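Local atomic coordinates of phosphoribosylaminoimidazole-succinocarboxamide synthase (PDB entry 2CNQ), a protein that catalyses the ATP-dependent joining of CAIR and L-aspartate to give SAICAR, ADP and phosphate in the de novo purine pathway. Residues K83-F86 with D87-A91; K279-Q282 with D283-D286; N270-N273 with G274-G277. One frame throughout, in Å; residues are numbered along the deposited sequence.

Contact 1 of 3, residues K83-F86 with D87-A91; sequences KTIF and DYLPA
The Tyr88 ring turns an edge to the residues before it. Thr84 O lies in the ring plane, 3.3 Å from Tyr88 CD1, and Lys83 CB sits at the same edge, beside CE1. Lys83 CD also reaches CE1, the two side chains crossing at about a right angle. The Phe86 ring carries Ile85 CG2 on one face, offset toward the rim. Water 1, which donates to Phe86 O, lies in plane at its edge, and Lys99 adds a cation-pi contact. Leu89 CD1 approaches that ring obliquely, 4.1 Å from Phe86 CD2. Asp87 folds back: with CG beside its own backbone N (chi1 -66°), Asp87 OD2 accepts from Thr84 N at 2.8 Å, on the anti side of the carboxylate. The short 3-10 turn is held by Tyr88 N to Ile85 O and Leu89 N to Phe86 O. Tyr88 OH bonds to Ala80 N. A leucine here would probably leave Ala80 N without its hydroxyl partner and remove the ring edge beside Lys83 CB and CD. The side chain of Ile85 is about 4 Å from a bound AMP and lines its pocket. Asp87 N returns a bond to Thr84 O, so Thr84 and Asp87 are tied both ways.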
# COMPACT_ATOMS: atom_id res chain seq x y z
N LYS A 83 7.52 23.42 -9.46
CA LYS A 83 6.43 23.69 -8.56
C LYS A 83 6.32 22.59 -7.56
O LYS A 83 6.89 21.52 -7.70
CB LYS A 83 5.15 23.89 -9.33
CG LYS A 83 5.28 25.01 -10.33
CD LYS A 83 3.96 25.50 -10.83
CE LYS A 83 4.14 26.31 -12.09
NZ LYS A 83 5.02 27.47 -11.90
N THR A 84 5.57 22.88 -6.53
CA THR A 84 5.27 21.92 -5.52
C THR A 84 3.79 21.80 -5.45
O THR A 84 3.05 22.59 -6.00
CB THR A 84 5.78 22.34 -4.16
OG1 THR A 84 4.93 23.37 -3.70
CG2 THR A 84 7.21 22.84 -4.20
N ILE A 85 3.36 20.84 -4.69
CA ILE A 85 1.95 20.71 -4.48
C ILE A 85 1.35 21.98 -3.93
O ILE A 85 0.22 22.30 -4.21
CB ILE A 85 1.69 19.54 -3.53
CG1 ILE A 85 0.23 19.20 -3.58
CG2 ILE A 85 2.15 19.82 -2.08
CD1 ILE A 85 -0.13 18.00 -2.78
N PHE A 86 2.10 22.71 -3.13
CA PHE A 86 1.54 23.91 -2.54
C PHE A 86 1.21 24.95 -3.54
O PHE A 86 0.31 25.74 -3.33
CB PHE A 86 2.49 24.44 -1.50
CG PHE A 86 2.60 23.50 -0.39
CD1 PHE A 86 3.62 22.58 -0.32
CD2 PHE A 86 1.59 23.43 0.54
CE1 PHE A 86 3.63 21.63 0.68
CE2 PHE A 86 1.59 22.47 1.52
CZ PHE A 86 2.60 21.57 1.57
N ASP A 87 1.89 24.94 -4.66
CA ASP A 87 1.55 25.85 -5.72
C ASP A 87 0.20 25.57 -6.28
O ASP A 87 -0.39 26.44 -6.88
CB ASP A 87 2.59 25.79 -6.80
CG ASP A 87 3.90 26.29 -6.32
OD1 ASP A 87 3.92 27.38 -5.71
OD2 ASP A 87 4.89 25.60 -6.49
N TYR A 88 -0.29 24.36 -6.12
CA TYR A 88 -1.54 23.89 -6.61
C TYR A 88 -2.61 23.87 -5.56
O TYR A 88 -3.69 23.38 -5.80
CB TYR A 88 -1.36 22.48 -7.17
CG TYR A 88 -0.58 22.48 -8.43
CD1 TYR A 88 0.78 22.67 -8.44
CD2 TYR A 88 -1.21 22.27 -9.63
CE1 TYR A 88 1.47 22.70 -9.61
CE2 TYR A 88 -0.52 22.29 -10.79
CZ TYR A 88 0.82 22.51 -10.78
OH TYR A 88 1.54 22.54 -11.94
N LEU A 89 -2.34 24.44 -4.40
CA LEU A 89 -3.26 24.50 -3.33
C LEU A 89 -3.52 25.92 -3.00
O LEU A 89 -2.73 26.80 -3.26
CB LEU A 89 -2.71 23.80 -2.10
CG LEU A 89 -2.49 22.31 -2.29
CD1 LEU A 89 -1.78 21.77 -1.08
CD2 LEU A 89 -3.79 21.59 -2.50
N PRO A 90 -4.65 26.19 -2.36
CA PRO A 90 -4.88 27.52 -1.84
C PRO A 90 -3.69 28.01 -1.08
O PRO A 90 -3.04 27.26 -0.37
CB PRO A 90 -6.08 27.34 -0.94
CG PRO A 90 -6.81 26.19 -1.57
CD PRO A 90 -5.74 25.27 -2.02
N ALA A 91 -3.41 29.27 -1.23
CA ALA A 91 -2.27 29.88 -0.61
C ALA A 91 -2.24 29.64 0.86
O ALA A 91 -1.19 29.49 1.43
CB ALA A 91 -2.26 31.36 -0.89
O HOH W 1 -0.45 26.43 -0.81

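Contact 2 of 3, residues K279-Q282 with D283-D286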
# COMPACT_ATOMS: atom_id res chain seq x y z
N LYS A 279 -1.62 1.62 22.31
CA LYS A 279 -0.44 2.41 22.33
C LYS A 279 0.71 1.50 22.06
O LYS A 279 1.05 0.65 22.88
CB LYS A 279 -0.28 3.10 23.66
CG LYS A 279 0.91 4.06 23.66
CD LYS A 279 0.57 5.51 24.08
CE LYS A 279 1.65 6.51 23.64
NZ LYS A 279 2.93 6.21 24.28
N MET A 280 1.31 1.64 20.90
CA MET A 280 2.50 0.90 20.63
C MET A 280 3.55 1.41 21.56
O MET A 280 3.78 2.60 21.60
CB MET A 280 2.96 1.16 19.23
CG MET A 280 2.03 0.65 18.18
SD MET A 280 2.54 1.17 16.56
CE MET A 280 2.13 2.89 16.67
N PRO A 281 4.24 0.53 22.25
CA PRO A 281 5.37 0.97 23.01
C PRO A 281 6.35 1.64 22.10
O PRO A 281 6.43 1.34 20.91
CB PRO A 281 5.94 -0.33 23.56
CG PRO A 281 4.76 -1.23 23.63
CD PRO A 281 3.99 -0.90 22.40
N GLN A 282 7.15 2.50 22.67
CA GLN A 282 8.10 3.21 21.87
C GLN A 282 8.99 2.28 21.10
O GLN A 282 9.34 2.56 19.99
CB GLN A 282 8.94 4.10 22.76
CG GLN A 282 9.83 5.03 22.01
CD GLN A 282 9.05 6.11 21.32
OE1 GLN A 282 8.34 6.89 21.97
NE2 GLN A 282 9.14 6.16 20.00
N ASP A 283 9.37 1.17 21.69
CA ASP A 283 10.21 0.23 21.01
C ASP A 283 9.57 -0.27 19.75
O ASP A 283 10.23 -0.48 18.75
CB ASP A 283 10.41 -0.95 21.96
CG ASP A 283 11.24 -2.00 21.41
OD1 ASP A 283 12.38 -1.67 21.10
OD2 ASP A 283 10.76 -3.14 21.28
N ILE A 284 8.26 -0.48 19.80
CA ILE A 284 7.55 -0.97 18.65
C ILE A 284 7.39 0.12 17.64
O ILE A 284 7.52 -0.12 16.46
CB ILE A 284 6.22 -1.54 19.11
CG1 ILE A 284 6.45 -2.71 20.06
CG2 ILE A 284 5.38 -1.95 17.94
CD1 ILE A 284 7.35 -3.80 19.53
N VAL A 285 7.10 1.33 18.08
CA VAL A 285 7.09 2.45 17.16
C VAL A 285 8.39 2.51 16.45
O VAL A 285 8.46 2.62 15.24
CB VAL A 285 6.85 3.75 17.92
CG1 VAL A 285 7.04 4.93 17.01
CG2 VAL A 285 5.50 3.77 18.53
N ASP A 286 9.46 2.49 17.22
CA ASP A 286 10.75 2.71 16.64
C ASP A 286 11.13 1.60 15.72
O ASP A 286 11.67 1.83 14.65
CB ASP A 286 11.78 2.85 17.74
CG ASP A 286 11.61 4.10 18.55
OD1 ASP A 286 12.30 4.17 19.58
OD2 ASP A 286 10.86 5.00 18.17
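Gln282 reaches along the helix to Asp286, four residues on. In the conformer given, Gln282 NE2 donates to Asp286 OD2 at 2.8 Å, with an N-H...O angle of 154°. The acceptor lies nearly in the amide plane, but the N-H comes in from above the carboxylate plane, and the two planes are 37° apart. Gln282 CG points away from its own backbone N (chi1 -172°), and the bend at chi2 then swings the amide over toward Asp286. The aliphatic part follows the same path, with Gln282 CG 3.6 Å from Asp286 OD1. Val285 CG1 comes within 3.9 Å of Gln282 NE2, obliquely to the amide plane.

Deeper in, Met280 CB packs on Val285 CG2 at 3.7 Å and, more loosely, on Ile284 CG2. The methyl CE of Met280 also reaches Val285 CG2. The Pro281 ring lies beside Ile284, both pointing the same way, with Pro281 CD 3.8 Å from Ile284 CG1.

This is the start of helix 282-300, with Pro281 at the N-cap position. Its carbonyl O takes the N-H of Val285 at 2.9 Å, nearly along the C=O axis, and a weak bond from Ile284 N. Asp286 N bonds to Gln282 O, so the residue that receives the glutamine amide is also held through its backbone.

Further out, Met280 N is bound by Asn48 OD1, and the Met280 side chain rests on Leu263. Pro281 and Ile284 both touch Trp266 of helix 261-269. Asp283 makes a salt bridge with Arg287 one turn along.

Contact 3 of 3, residues N270-N273 with G274-G277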
# COMPACT_ATOMS: atom_id res chain seq x y z
N ASN A 270 0.74 -10.16 21.39
CA ASN A 270 0.38 -9.52 22.62
C ASN A 270 -1.10 -9.48 22.85
O ASN A 270 -1.57 -8.80 23.75
CB ASN A 270 0.98 -8.14 22.64
CG ASN A 270 2.43 -8.20 22.90
OD1 ASN A 270 2.83 -8.28 24.04
ND2 ASN A 270 3.22 -8.28 21.87
N LYS A 271 -1.84 -10.20 22.04
CA LYS A 271 -3.27 -10.24 22.17
C LYS A 271 -3.85 -8.85 22.17
O LYS A 271 -4.74 -8.51 22.94
CB LYS A 271 -3.72 -11.03 23.38
CG LYS A 271 -3.28 -12.45 23.30
CD LYS A 271 -3.80 -13.28 24.43
CE LYS A 271 -3.31 -14.71 24.30
NZ LYS A 271 -4.16 -15.68 25.01
N LEU A 272 -3.35 -8.06 21.26
CA LEU A 272 -3.85 -6.72 21.06
C LEU A 272 -4.36 -6.53 19.68
O LEU A 272 -4.84 -5.48 19.36
CB LEU A 272 -2.77 -5.70 21.33
CG LEU A 272 -2.38 -5.60 22.78
CD1 LEU A 272 -1.15 -4.72 22.91
CD2 LEU A 272 -3.54 -5.05 23.58
N ASN A 273 -4.33 -7.55 18.83
CA ASN A 273 -4.92 -7.42 17.53
C ASN A 273 -6.37 -7.12 17.70
O ASN A 273 -7.06 -7.71 18.52
CB ASN A 273 -4.71 -8.70 16.74
CG ASN A 273 -5.00 -9.94 17.55
OD1 ASN A 273 -4.43 -10.16 18.61
ND2 ASN A 273 -5.90 -10.78 17.04
N GLY A 274 -6.84 -6.19 16.91
CA GLY A 274 -8.21 -5.80 16.92
C GLY A 274 -8.58 -4.80 17.96
O GLY A 274 -9.67 -4.27 17.90
N VAL A 275 -7.71 -4.53 18.90
CA VAL A 275 -8.02 -3.64 19.99
C VAL A 275 -7.82 -2.21 19.55
O VAL A 275 -6.82 -1.90 18.95
CB VAL A 275 -7.15 -3.95 21.18
CG1 VAL A 275 -7.47 -3.03 22.33
CG2 VAL A 275 -7.33 -5.39 21.63
N ASN A 276 -8.77 -1.35 19.84
CA ASN A 276 -8.66 0.05 19.57
C ASN A 276 -7.85 0.74 20.61
O ASN A 276 -7.75 0.31 21.73
CB ASN A 276 -10.04 0.67 19.49
CG ASN A 276 -10.79 0.21 18.28
OD1 ASN A 276 -11.42 -0.83 18.26
ND2 ASN A 276 -10.65 0.94 17.22
N GLY A 277 -7.29 1.86 20.23
CA GLY A 277 -6.57 2.67 21.14
C GLY A 277 -5.30 2.03 21.64
O GLY A 277 -4.87 2.37 22.72
O HOH W 2 -4.75 -3.24 17.79
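Leu272 and Val275 close a type II beta turn, with Asn273 and Gly274 at its two central positions. Val275 N donates to Leu272 O at 3.1 Å, and the N-H...O angle is 161°. The donor stands above the carbonyl plane of Leu272, 45° out of it. Water 2 donates to the same oxygen and to Val275 O, both at 2.7 Å. Leu272 O therefore accepts two bonds, and the water spans the mouth of the turn. Gly274 has phi 83°. A CB at this place would collide with Asn273 O, which explains the glycine. Just before the turn, Lys271 also has positive phi. It is the C-prime residue of a Schellman motif that ends helix 261-269: Leu272 N bonds to Leu267 O, and Lys271 N to Thr268 O. The helix ending thus runs straight into the turn.

The side chains add little across the turn. Val275 does most of the touching: its CB and CG2 lie against the carbonyl of Leu272, with Val275 CG2 3.4 Å from Leu272 O. Val275 CG2 sits beside its own backbone N, which puts this methyl next to the hydrogen-bonded carbonyl. Leu272 CD2 meets Val275 CG2 loosely, at 4.3 Å.

The turn lies at the surface, in the loop that links helix 261-269 to helix 282-300. Leu272 packs back on Trp266 and Leu267 of the first helix, and on Val278 further along the loop. Asn273 touches Thr268 of that helix and Tyr42, a residue of an ADP pocket.

In the fold
Along the chain the order is contact 1, contact 3, contact 2. Val278 alone separates contacts 3 and 2 in the sequence, with centres about 13 Å apart. Together they trace the connection between helices 261-269 and 282-300: contact 3 follows the end of the first helix, and contact 2 starts the second. Both lean on Trp266 of helix 261-269. Contact 1 is remote, its centre about 34 Å from contact 2 and about 39 Å from contact 3. It belongs to the loop between strand 73-74 and helix 96-102, against strands 30-35 and 106-110. Contact 1 brings Ile85 to a pocket for AMP or AMZ; contact 3 lies near ADP and succinate, a different ligand site.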